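Long-range contact in cell division control protein Cdc48 (Mycobacterium smegmatis, PDB 5E7P), which is a Cdc48-type AAA ATPase that probably binds and hydrolyses ATP, with ADP held in each of its two nucleotide-binding modules: residues A[391-404]-A[418-431]. Sequence-based numbering, arbitrary orientation.
Sequences LPDATARRSLLEML and IADHTPGFVVADLA. With ADP (adenosine-5'-diphosphate), chain C.
Arg-397 and a cluster of leucines from both sides join helix 394-404 to the end of helix 415-420, the turn after it and the start of helix 427-448, a buried helix-helix contact beside the first ADP. The direct polar link is made to one carbonyl: NE and NH2 of Arg-397 both donate to Ala-419 O, at 2.9 Å and 2.7 Å, with the oxygen within 7° of the guanidinium plane. The chain bends at CG-CD (chi3 -65°), turning the NE-NH2 edge onto this oxygen near the C-terminal end of its helix. One guanidinium face carries Thr-422 O and Pro-423 CA, the opposite face Ala-394 CA; NH1 makes a weak hydrogen bond back to Pro-392 O within its own segment. A water donating to Pro-392 O and Phe-425 O bridges the two segments here.

The apolar half centres on a knob-into-hole fit: Leu-430 sits among Arg-397, Leu-400, Leu-401 and Leu-404. Its CD1 lies 3.8 Å from Leu-400 CD1, its CD2 3.9 Å from Leu-401 CD2, and both leucine pairs cross at about a right angle. Leu-401 CD1 also packs on Ile-418 CG2. The axes of 394-404 and 427-431 cross at -47°, 10.0 Å apart. The pair belongs to the small helical domain that follows the RecA-like core in AAA proteins and helps enclose the nucleotide; both helices reach the adenosine: Leu-404 CD2 is 3.4 Å from ADP C2, Met-403 SD lies near N6, and Val-427 CG1 is 3.6 Å from ADP C8. At the entry to helix 427-448, Asp-429 OD2 accepts from Val-426 N at 3.1 Å, while OD1 takes Leu-469 N.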
ATOM      1  N   LEU A 391      -5.659   4.474  -6.745  1.00 25.55           N
ATOM      2  CA  LEU A 391      -5.353   5.594  -5.860  1.00 25.65           C
ATOM      3  C   LEU A 391      -5.975   6.867  -6.411  1.00 25.49           C
ATOM      4  O   LEU A 391      -6.038   7.055  -7.626  1.00 26.60           O
ATOM      5  CB  LEU A 391      -3.840   5.809  -5.739  1.00 26.31           C
ATOM      6  CG  LEU A 391      -2.940   4.787  -5.037  1.00 27.82           C
ATOM      7  CD1 LEU A 391      -1.482   5.114  -5.318  1.00 25.77           C
ATOM      8  CD2 LEU A 391      -3.196   4.762  -3.544  1.00 27.94           C
ATOM      9  N   PRO A 392      -6.432   7.754  -5.515  1.00 22.93           N
ATOM     10  CA  PRO A 392      -6.964   9.049  -5.942  1.00 22.11           C
ATOM     11  C   PRO A 392      -5.850   9.984  -6.408  1.00 27.99           C
ATOM     12  O   PRO A 392      -4.835  10.110  -5.721  1.00 28.86           O
ATOM     13  CB  PRO A 392      -7.601   9.597  -4.660  1.00 19.82           C
ATOM     14  CG  PRO A 392      -6.848   8.938  -3.550  1.00 18.74           C
ATOM     15  CD  PRO A 392      -6.521   7.565  -4.055  1.00 19.72           C
ATOM     16  N   ASP A 393      -6.029  10.628  -7.559  1.00 29.92           N
ATOM     17  CA  ASP A 393      -5.106  11.686  -7.958  1.00 32.30           C
ATOM     18  C   ASP A 393      -5.394  12.946  -7.147  1.00 33.40           C
ATOM     19  O   ASP A 393      -6.298  12.950  -6.310  1.00 33.13           O
ATOM     20  CB  ASP A 393      -5.161  11.962  -9.467  1.00 33.98           C
ATOM     21  CG  ASP A 393      -6.547  12.364  -9.954  1.00 36.55           C
ATOM     22  OD1 ASP A 393      -7.419  12.724  -9.133  1.00 35.98           O
ATOM     23  OD2 ASP A 393      -6.758  12.330 -11.185  1.00 38.61           O
ATOM     24  N   ALA A 394      -4.630  14.007  -7.395  1.00 33.35           N
ATOM     25  CA  ALA A 394      -4.780  15.252  -6.645  1.00 33.01           C
ATOM     26  C   ALA A 394      -6.218  15.781  -6.672  1.00 32.38           C
ATOM     27  O   ALA A 394      -6.739  16.240  -5.657  1.00 32.21           O
ATOM     28  CB  ALA A 394      -3.809  16.306  -7.163  1.00 32.66           C
ATOM     29  N   THR A 395      -6.856  15.704  -7.836  1.00 32.51           N
ATOM     30  CA  THR A 395      -8.240  16.144  -7.977  1.00 34.11           C
ATOM     31  C   THR A 395      -9.176  15.293  -7.123  1.00 33.30           C
ATOM     32  O   THR A 395     -10.005  15.816  -6.374  1.00 35.35           O
ATOM     33  CB  THR A 395      -8.706  16.079  -9.441  1.00 31.94           C
ATOM     34  OG1 THR A 395      -7.811  16.840 -10.261  1.00 36.64           O
ATOM     35  CG2 THR A 395     -10.106  16.642  -9.571  1.00 27.96           C
ATOM     36  N   ALA A 396      -9.035  13.976  -7.242  1.00 28.38           N
ATOM     37  CA  ALA A 396      -9.845  13.044  -6.466  1.00 27.07           C
ATOM     38  C   ALA A 396      -9.627  13.225  -4.965  1.00 29.10           C
ATOM     39  O   ALA A 396     -10.563  13.107  -4.174  1.00 32.04           O
ATOM     40  CB  ALA A 396      -9.550  11.612  -6.883  1.00 22.94           C
ATOM     41  N   ARG A 397      -8.390  13.517  -4.575  1.00 28.14           N
ATOM     42  CA  ARG A 397      -8.075  13.735  -3.167  1.00 29.17           C
ATOM     43  C   ARG A 397      -8.791  14.965  -2.612  1.00 31.67           C
ATOM     44  O   ARG A 397      -9.261  14.957  -1.474  1.00 31.47           O
ATOM     45  CB  ARG A 397      -6.561  13.835  -2.943  1.00 25.28           C
ATOM     46  CG  ARG A 397      -5.820  12.534  -3.210  1.00 22.35           C
ATOM     47  CD  ARG A 397      -4.426  12.526  -2.594  1.00 20.82           C
ATOM     48  NE  ARG A 397      -3.528  13.519  -3.179  1.00 19.93           N
ATOM     49  CZ  ARG A 397      -2.822  13.329  -4.290  1.00 21.16           C
ATOM     50  NH1 ARG A 397      -2.914  12.186  -4.954  1.00 19.14           N
ATOM     51  NH2 ARG A 397      -2.027  14.286  -4.744  1.00 23.05           N
ATOM     52  N   ARG A 398      -8.876  16.020  -3.416  1.00 33.80           N
ATOM     53  CA  ARG A 398      -9.590  17.220  -3.000  1.00 35.09           C
ATOM     54  C   ARG A 398     -11.079  16.928  -2.845  1.00 34.91           C
ATOM     55  O   ARG A 398     -11.726  17.437  -1.929  1.00 35.48           O
ATOM     56  CB  ARG A 398      -9.362  18.374  -3.980  1.00 37.63           C
ATOM     57  CG  ARG A 398     -10.177  19.615  -3.651  1.00 40.12           C
ATOM     58  CD  ARG A 398      -9.586  20.869  -4.261  1.00 44.14           C
ATOM     59  NE  ARG A 398     -10.339  22.056  -3.864  1.00 48.95           N
ATOM     60  CZ  ARG A 398      -9.928  23.306  -4.059  1.00 51.66           C
ATOM     61  NH1 ARG A 398      -8.761  23.541  -4.645  1.00 50.54           N
ATOM     62  NH2 ARG A 398     -10.684  24.321  -3.659  1.00 54.75           N
ATOM     63  N   SER A 399     -11.614  16.098  -3.737  1.00 35.18           N
ATOM     64  CA  SER A 399     -13.010  15.673  -3.649  1.00 37.52           C
ATOM     65  C   SER A 399     -13.270  14.913  -2.351  1.00 38.51           C
ATOM     66  O   SER A 399     -14.303  15.093  -1.706  1.00 39.78           O
ATOM     67  CB  SER A 399     -13.388  14.797  -4.846  1.00 38.01           C
ATOM     68  OG  SER A 399     -13.450  15.550  -6.044  1.00 41.91           O
ATOM     69  N   LEU A 400     -12.323  14.063  -1.973  1.00 37.05           N
ATOM     70  CA  LEU A 400     -12.448  13.278  -0.755  1.00 36.50           C
ATOM     71  C   LEU A 400     -12.396  14.156   0.495  1.00 37.26           C
ATOM     72  O   LEU A 400     -13.179  13.966   1.427  1.00 37.65           O
ATOM     73  CB  LEU A 400     -11.362  12.202  -0.702  1.00 34.39           C
ATOM     74  CG  LEU A 400     -11.499  11.090  -1.745  1.00 35.04           C
ATOM     75  CD1 LEU A 400     -10.282  10.180  -1.734  1.00 33.62           C
ATOM     76  CD2 LEU A 400     -12.772  10.289  -1.508  1.00 34.89           C
ATOM     77  N   LEU A 401     -11.474  15.116   0.508  1.00 36.36           N
ATOM     78  CA  LEU A 401     -11.308  16.006   1.653  1.00 36.63           C
ATOM     79  C   LEU A 401     -12.564  16.830   1.904  1.00 39.43           C
ATOM     80  O   LEU A 401     -13.023  16.943   3.040  1.00 38.82           O
ATOM     81  CB  LEU A 401     -10.095  16.920   1.461  1.00 34.67           C
ATOM     82  CG  LEU A 401      -8.731  16.240   1.591  1.00 32.86           C
ATOM     83  CD1 LEU A 401      -7.613  17.161   1.118  1.00 31.72           C
ATOM     84  CD2 LEU A 401      -8.492  15.800   3.028  1.00 32.66           C
ATOM     85  N   GLU A 402     -13.119  17.399   0.838  1.00 43.10           N
ATOM     86  CA  GLU A 402     -14.365  18.152   0.937  1.00 46.97           C
ATOM     87  C   GLU A 402     -15.497  17.276   1.468  1.00 45.08           C
ATOM     88  O   GLU A 402     -16.300  17.716   2.289  1.00 47.43           O
ATOM     89  CB  GLU A 402     -14.736  18.762  -0.418  1.00 51.19           C
ATOM     90  CG  GLU A 402     -13.889  19.970  -0.784  1.00 56.42           C
ATOM     91  CD  GLU A 402     -13.975  20.336  -2.250  1.00 61.16           C
ATOM     92  OE1 GLU A 402     -14.832  19.766  -2.960  1.00 63.45           O
ATOM     93  OE2 GLU A 402     -13.178  21.192  -2.691  1.00 62.42           O
ATOM     94  N   MET A 403     -15.542  16.033   1.006  1.00 41.26           N
ATOM     95  CA  MET A 403     -16.516  15.065   1.495  1.00 40.68           C
ATOM     96  C   MET A 403     -16.314  14.763   2.983  1.00 40.31           C
ATOM     97  O   MET A 403     -17.277  14.686   3.752  1.00 40.82           O
ATOM     98  CB  MET A 403     -16.414  13.775   0.682  1.00 38.68           C
ATOM     99  CG  MET A 403     -17.438  12.723   1.055  1.00 39.99           C
ATOM    100  SD  MET A 403     -17.280  11.230   0.057  1.00107.05           S
ATOM    101  CE  MET A 403     -17.316  11.909  -1.601  1.00 61.23           C
ATOM    102  N   LEU A 404     -15.054  14.599   3.382  1.00 37.18           N
ATOM    103  CA  LEU A 404     -14.711  14.302   4.771  1.00 36.50           C
ATOM    104  C   LEU A 404     -14.986  15.482   5.703  1.00 41.03           C
ATOM    105  O   LEU A 404     -15.065  15.317   6.920  1.00 43.39           O
ATOM    106  CB  LEU A 404     -13.239  13.890   4.885  1.00 32.48           C
ATOM    107  CG  LEU A 404     -12.861  12.517   4.327  1.00 30.02           C
ATOM    108  CD1 LEU A 404     -11.360  12.409   4.121  1.00 29.26           C
ATOM    109  CD2 LEU A 404     -13.353  11.421   5.254  1.00 29.17           C
ATOM    110  N   ILE A 418      -3.493  20.964   0.219  1.00 39.72           N
ATOM    111  CA  ILE A 418      -3.418  19.732   0.996  1.00 36.34           C
ATOM    112  C   ILE A 418      -3.477  18.508   0.085  1.00 34.17           C
ATOM    113  O   ILE A 418      -2.756  17.535   0.296  1.00 33.40           O
ATOM    114  CB  ILE A 418      -4.541  19.655   2.040  1.00 33.84           C
ATOM    115  CG1 ILE A 418      -4.447  20.840   3.000  1.00 33.60           C
ATOM    116  CG2 ILE A 418      -4.471  18.340   2.808  1.00 33.02           C
ATOM    117  CD1 ILE A 418      -3.141  20.900   3.761  1.00 33.05           C
ATOM    118  N   ALA A 419      -4.331  18.568  -0.933  1.00 32.93           N
ATOM    119  CA  ALA A 419      -4.435  17.493  -1.915  1.00 31.99           C
ATOM    120  C   ALA A 419      -3.151  17.360  -2.727  1.00 34.84           C
ATOM    121  O   ALA A 419      -2.708  16.252  -3.032  1.00 36.52           O
ATOM    122  CB  ALA A 419      -5.623  17.727  -2.835  1.00 30.88           C
ATOM    123  N   ASP A 420      -2.554  18.497  -3.072  1.00 37.10           N
ATOM    124  CA  ASP A 420      -1.318  18.511  -3.847  1.00 40.33           C
ATOM    125  C   ASP A 420      -0.146  17.935  -3.062  1.00 42.22           C
ATOM    126  O   ASP A 420       0.822  17.454  -3.649  1.00 45.17           O
ATOM    127  CB  ASP A 420      -0.982  19.933  -4.305  1.00 42.24           C
ATOM    128  CG  ASP A 420      -1.762  20.353  -5.539  1.00 45.35           C
ATOM    129  OD1 ASP A 420      -2.043  19.489  -6.398  1.00 45.71           O
ATOM    130  OD2 ASP A 420      -2.084  21.554  -5.655  1.00 48.05           O
ATOM    131  N   HIS A 421      -0.236  17.984  -1.736  1.00 40.57           N
ATOM    132  CA  HIS A 421       0.862  17.547  -0.879  1.00 40.96           C
ATOM    133  C   HIS A 421       0.610  16.195  -0.220  1.00 40.03           C
ATOM    134  O   HIS A 421       1.245  15.851   0.780  1.00 40.56           O
ATOM    135  CB  HIS A 421       1.178  18.611   0.176  1.00 43.57           C
ATOM    136  CG  HIS A 421       1.928  19.790  -0.366  1.00 47.12           C
ATOM    137  ND1 HIS A 421       1.412  20.615  -1.342  1.00 49.66           N
ATOM    138  CD2 HIS A 421       3.159  20.272  -0.078  1.00 48.70           C
ATOM    139  CE1 HIS A 421       2.291  21.560  -1.628  1.00 51.54           C
ATOM    140  NE2 HIS A 421       3.360  21.375  -0.874  1.00 52.20           N
ATOM    141  N   THR A 422      -0.317  15.428  -0.785  1.00 36.65           N
ATOM    142  CA  THR A 422      -0.579  14.082  -0.290  1.00 33.06           C
ATOM    143  C   THR A 422      -0.591  13.006  -1.379  1.00 29.27           C
ATOM    144  O   THR A 422      -1.523  12.209  -1.435  1.00 28.59           O
ATOM    145  CB  THR A 422      -1.929  14.009   0.463  1.00 34.24           C
ATOM    146  OG1 THR A 422      -2.972  14.554  -0.357  1.00 35.02           O
ATOM    147  CG2 THR A 422      -1.857  14.777   1.772  1.00 35.07           C
ATOM    148  N   PRO A 423       0.437  12.965  -2.246  1.00 28.36           N
ATOM    149  CA  PRO A 423       0.401  11.860  -3.206  1.00 26.82           C
ATOM    150  C   PRO A 423       0.669  10.537  -2.492  1.00 27.65           C
ATOM    151  O   PRO A 423       1.353  10.519  -1.467  1.00 28.31           O
ATOM    152  CB  PRO A 423       1.543  12.196  -4.164  1.00 27.85           C
ATOM    153  CG  PRO A 423       2.518  12.940  -3.313  1.00 29.91           C
ATOM    154  CD  PRO A 423       1.687  13.743  -2.348  1.00 30.08           C
ATOM    155  N   GLY A 424       0.117   9.449  -3.017  1.00 27.87           N
ATOM    156  CA  GLY A 424       0.248   8.151  -2.383  1.00 26.84           C
ATOM    157  C   GLY A 424      -0.723   7.953  -1.234  1.00 26.77           C
ATOM    158  O   GLY A 424      -0.745   6.894  -0.605  1.00 27.06           O
ATOM    159  N   PHE A 425      -1.527   8.976  -0.956  1.00 24.55           N
ATOM    160  CA  PHE A 425      -2.531   8.900   0.103  1.00 24.82           C
ATOM    161  C   PHE A 425      -3.819   8.233  -0.374  1.00 27.27           C
ATOM    162  O   PHE A 425      -4.139   8.257  -1.560  1.00 26.53           O
ATOM    163  CB  PHE A 425      -2.858  10.295   0.635  1.00 22.34           C
ATOM    164  CG  PHE A 425      -1.963  10.747   1.746  1.00 20.20           C
ATOM    165  CD1 PHE A 425      -0.596  10.856   1.555  1.00 20.59           C
ATOM    166  CD2 PHE A 425      -2.493  11.090   2.976  1.00 19.14           C
ATOM    167  CE1 PHE A 425       0.228  11.283   2.580  1.00 21.78           C
ATOM    168  CE2 PHE A 425      -1.677  11.518   4.004  1.00 20.78           C
ATOM    169  CZ  PHE A 425      -0.313  11.614   3.808  1.00 22.44           C
ATOM    170  N   VAL A 426      -4.550   7.638   0.564  1.00 29.88           N
ATOM    171  CA  VAL A 426      -5.878   7.102   0.286  1.00 27.69           C
ATOM    172  C   VAL A 426      -6.878   7.781   1.212  1.00 26.19           C
ATOM    173  O   VAL A 426      -6.490   8.563   2.080  1.00 27.11           O
ATOM    174  CB  VAL A 426      -5.938   5.580   0.486  1.00 27.12           C
ATOM    175  CG1 VAL A 426      -4.977   4.889  -0.461  1.00 25.41           C
ATOM    176  CG2 VAL A 426      -5.627   5.217   1.930  1.00 27.01           C
ATOM    177  N   VAL A 427      -8.159   7.486   1.024  1.00 24.87           N
ATOM    178  CA  VAL A 427      -9.206   8.121   1.819  1.00 26.55           C
ATOM    179  C   VAL A 427      -9.036   7.834   3.315  1.00 28.43           C
ATOM    180  O   VAL A 427      -9.311   8.694   4.160  1.00 29.29           O
ATOM    181  CB  VAL A 427     -10.627   7.726   1.331  1.00 24.92           C
ATOM    182  CG1 VAL A 427     -10.827   6.212   1.372  1.00 25.27           C
ATOM    183  CG2 VAL A 427     -11.697   8.442   2.148  1.00 25.09           C
ATOM    184  N   ALA A 428      -8.561   6.632   3.633  1.00 27.28           N
ATOM    185  CA  ALA A 428      -8.319   6.241   5.017  1.00 28.07           C
ATOM    186  C   ALA A 428      -7.307   7.181   5.660  1.00 30.79           C
ATOM    187  O   ALA A 428      -7.498   7.642   6.786  1.00 31.75           O
ATOM    188  CB  ALA A 428      -7.830   4.802   5.087  1.00 26.50           C
ATOM    189  N   ASP A 429      -6.234   7.466   4.928  1.00 31.14           N
ATOM    190  CA  ASP A 429      -5.193   8.370   5.401  1.00 32.02           C
ATOM    191  C   ASP A 429      -5.732   9.788   5.526  1.00 31.19           C
ATOM    192  O   ASP A 429      -5.489  10.464   6.525  1.00 31.47           O
ATOM    193  CB  ASP A 429      -4.001   8.357   4.444  1.00 34.68           C
ATOM    194  CG  ASP A 429      -3.446   6.965   4.221  1.00 37.41           C
ATOM    195  OD1 ASP A 429      -3.449   6.162   5.179  1.00 40.26           O
ATOM    196  OD2 ASP A 429      -3.003   6.677   3.087  1.00 36.52           O
ATOM    197  N   LEU A 430      -6.462  10.227   4.504  1.00 28.62           N
ATOM    198  CA  LEU A 430      -7.046  11.563   4.479  1.00 26.39           C
ATOM    199  C   LEU A 430      -8.021  11.752   5.635  1.00 27.12           C
ATOM    200  O   LEU A 430      -8.088  12.827   6.235  1.00 26.83           O
ATOM    201  CB  LEU A 430      -7.749  11.812   3.143  1.00 25.66           C
ATOM    202  CG  LEU A 430      -6.851  11.812   1.903  1.00 25.34           C
ATOM    203  CD1 LEU A 430      -7.678  11.745   0.630  1.00 25.11           C
ATOM    204  CD2 LEU A 430      -5.954  13.046   1.895  1.00 25.13           C
ATOM    205  N   ALA A 431      -8.770  10.698   5.946  1.00 25.97           N
ATOM    206  CA  ALA A 431      -9.671  10.714   7.091  1.00 26.53           C
ATOM    207  C   ALA A 431      -8.873  10.893   8.378  1.00 29.02           C
ATOM    208  O   ALA A 431      -9.245  11.684   9.244  1.00 31.70           O
ATOM    209  CB  ALA A 431     -10.492   9.437   7.144  1.00 24.40           C
TER
HETATM  210  PB  ADP C 901     -10.592  -0.772   1.913  1.00 24.57           P
HETATM  211  O1B ADP C 901      -9.377  -1.224   2.678  1.00 25.92           O
HETATM  212  O2B ADP C 901     -11.802  -1.644   2.109  1.00 26.08           O
HETATM  213  O3B ADP C 901     -10.333  -0.401   0.478  1.00 24.14           O
HETATM  214  PA  ADP C 901     -12.419   0.895   3.280  1.00 33.17           P
HETATM  215  O1A ADP C 901     -12.510   0.139   4.581  1.00 32.78           O
HETATM  216  O2A ADP C 901     -13.476   0.682   2.227  1.00 32.95           O
HETATM  217  O3A ADP C 901     -10.956   0.603   2.667  1.00 29.38           O
HETATM  218  O5' ADP C 901     -12.317   2.450   3.646  1.00 31.27           O
HETATM  219  C5' ADP C 901     -11.095   2.935   4.188  1.00 41.58           C
HETATM  220  C4' ADP C 901     -11.459   3.772   5.404  1.00 45.39           C
HETATM  221  O4' ADP C 901     -11.841   5.075   4.972  1.00 48.13           O
HETATM  222  C3' ADP C 901     -12.640   3.159   6.140  1.00 46.52           C
HETATM  223  O3' ADP C 901     -12.321   3.000   7.527  1.00 45.93           O
HETATM  224  C2' ADP C 901     -13.781   4.142   5.978  1.00 49.79           C
HETATM  225  O2' ADP C 901     -14.406   4.377   7.243  1.00 52.88           O
HETATM  226  C1' ADP C 901     -13.138   5.416   5.458  1.00 49.97           C
HETATM  227  N9  ADP C 901     -13.913   6.004   4.341  1.00 50.34           N
HETATM  228  C8  ADP C 901     -13.964   5.537   3.078  1.00 48.44           C
HETATM  229  N7  ADP C 901     -14.758   6.322   2.306  1.00 49.86           N
HETATM  230  C5  ADP C 901     -15.223   7.320   3.083  1.00 52.71           C
HETATM  231  C6  ADP C 901     -16.108   8.496   2.911  1.00 57.38           C
HETATM  232  N6  ADP C 901     -16.675   8.774   1.713  1.00 58.67           N
HETATM  233  N1  ADP C 901     -16.339   9.282   3.987  1.00 59.07           N
HETATM  234  C2  ADP C 901     -15.787   9.021   5.186  1.00 57.26           C
HETATM  235  N3  ADP C 901     -14.973   7.974   5.411  1.00 54.98           N
HETATM  236  C4  ADP C 901     -14.661   7.103   4.422  1.00 52.32           C
HETATM  237  O   HOH W   1      -3.193   8.988  -3.853  1.00 40.35           O